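Long-range contact in 3-oxoacyl-[acyl-carrier protein] synthase (Thermus thermophilus, PDB 1UB7), which probably catalyses the first condensation of fatty acid synthesis, joining acetyl-CoA and malonyl-ACP to give 3-oxobutanoyl-ACP: residues 70-75 and 97-102. Sequence-based numbering, arbitrary orientation.
Sequences EGVDAV and FGLKAF
A74 and F102 form a parallel bridge, held by two backbone hydrogen bonds: F102 N gives one to D73 O (3.0 Å) and F102 O takes one from V75 N (2.9 Å). The second is nearly straight, with 163° at the hydrogen. A74 CA makes a CA-H...O contact with F102 O (3.3 Å). The F102 ring lies with one face over A74 CB, a CH-pi contact of 3.7 Å from that carbon to the ring centroid. With chi1 at 52°, F102 CG stands between its backbone N and carbonyl carbon, and the ring folds back over A74. Y115 of the second subunit also packs on F102. With an alanine in place of F102, the A74 methyl would probably lose the ring that covers it and that neighbour its partner. The bridge opens the pairing of strands 72-78 and 102-107; helix 89-96 lies in the connection between them, a beta-alpha-beta crossover of the thiolase-like fold. A101 CB packs against D73 O (3.1 Å). L99 CD1 reaches both V72 CG1 and V75 CG2, each at 3.8 Å; the L99 and V75 side chains cross at about a right angle. V75 also packs on A90 and V93 of the crossover helix. D73 OD2 accepts a hydrogen bond from Q130 N.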
# COMPACT_ATOMS: atom_id res chain seq x y z
N GLU A 70 3.20 16.93 -15.05
CA GLU A 70 2.48 16.81 -16.30
C GLU A 70 2.64 15.38 -16.79
O GLU A 70 3.77 14.89 -16.92
CB GLU A 70 3.05 17.79 -17.32
CG GLU A 70 2.30 17.82 -18.63
CD GLU A 70 2.95 18.75 -19.62
OE1 GLU A 70 3.63 19.71 -19.17
OE2 GLU A 70 2.76 18.54 -20.85
N GLY A 71 1.52 14.71 -17.05
CA GLY A 71 1.58 13.35 -17.54
C GLY A 71 1.57 12.31 -16.45
O GLY A 71 1.60 11.10 -16.73
N VAL A 72 1.51 12.76 -15.20
CA VAL A 72 1.49 11.84 -14.07
C VAL A 72 0.10 11.24 -13.88
O VAL A 72 -0.86 11.95 -13.59
CB VAL A 72 1.95 12.57 -12.78
CG1 VAL A 72 1.47 11.81 -11.53
CG2 VAL A 72 3.46 12.69 -12.80
N ASP A 73 -0.01 9.91 -14.04
CA ASP A 73 -1.30 9.24 -13.88
C ASP A 73 -1.41 8.46 -12.59
O ASP A 73 -2.43 7.81 -12.37
CB ASP A 73 -1.55 8.24 -15.01
CG ASP A 73 -1.28 8.81 -16.37
OD1 ASP A 73 -1.70 9.96 -16.63
OD2 ASP A 73 -0.66 8.09 -17.18
N ALA A 74 -0.39 8.51 -11.74
CA ALA A 74 -0.48 7.74 -10.51
C ALA A 74 0.36 8.28 -9.38
O ALA A 74 1.50 8.70 -9.57
CB ALA A 74 -0.10 6.27 -10.77
N VAL A 75 -0.22 8.24 -8.19
CA VAL A 75 0.49 8.67 -7.01
C VAL A 75 0.54 7.52 -6.03
O VAL A 75 -0.50 6.96 -5.65
CB VAL A 75 -0.19 9.86 -6.34
CG1 VAL A 75 0.67 10.37 -5.18
CG2 VAL A 75 -0.43 10.93 -7.36
N PHE A 97 -2.48 18.48 -5.76
CA PHE A 97 -1.89 18.94 -7.00
C PHE A 97 -2.83 18.82 -8.20
O PHE A 97 -2.41 18.92 -9.35
CB PHE A 97 -0.57 18.20 -7.21
CG PHE A 97 0.44 18.53 -6.16
CD1 PHE A 97 1.19 19.70 -6.25
CD2 PHE A 97 0.57 17.73 -5.02
CE1 PHE A 97 2.06 20.06 -5.21
CE2 PHE A 97 1.43 18.08 -3.97
CZ PHE A 97 2.18 19.25 -4.07
N GLY A 98 -4.12 18.62 -7.91
CA GLY A 98 -5.12 18.50 -8.95
C GLY A 98 -4.78 17.61 -10.13
O GLY A 98 -4.94 18.00 -11.29
N LEU A 99 -4.33 16.39 -9.83
CA LEU A 99 -3.96 15.42 -10.87
C LEU A 99 -5.10 14.48 -11.26
O LEU A 99 -5.99 14.18 -10.45
CB LEU A 99 -2.81 14.55 -10.38
CG LEU A 99 -1.58 15.21 -9.80
CD1 LEU A 99 -0.60 14.12 -9.34
CD2 LEU A 99 -0.97 16.12 -10.85
N LYS A 100 -5.05 14.03 -12.51
CA LYS A 100 -6.03 13.07 -13.00
C LYS A 100 -5.24 11.80 -12.76
O LYS A 100 -4.45 11.40 -13.61
CB LYS A 100 -6.25 13.27 -14.50
CG LYS A 100 -7.34 12.39 -15.09
CD LYS A 100 -7.22 12.32 -16.62
CE LYS A 100 -8.52 12.68 -17.32
NZ LYS A 100 -9.67 11.91 -16.78
N ALA A 101 -5.40 11.15 -11.61
CA ALA A 101 -4.58 9.97 -11.34
C ALA A 101 -5.11 9.01 -10.31
O ALA A 101 -5.87 9.40 -9.42
CB ALA A 101 -3.20 10.42 -10.91
N PHE A 102 -4.72 7.73 -10.42
CA PHE A 102 -5.16 6.80 -9.40
C PHE A 102 -4.14 6.94 -8.26
O PHE A 102 -3.02 7.40 -8.48
CB PHE A 102 -5.29 5.36 -9.91
CG PHE A 102 -4.08 4.82 -10.62
CD1 PHE A 102 -3.90 5.02 -11.99
CD2 PHE A 102 -3.22 3.94 -9.96
CE1 PHE A 102 -2.89 4.34 -12.70
CE2 PHE A 102 -2.21 3.25 -10.67
CZ PHE A 102 -2.05 3.45 -12.03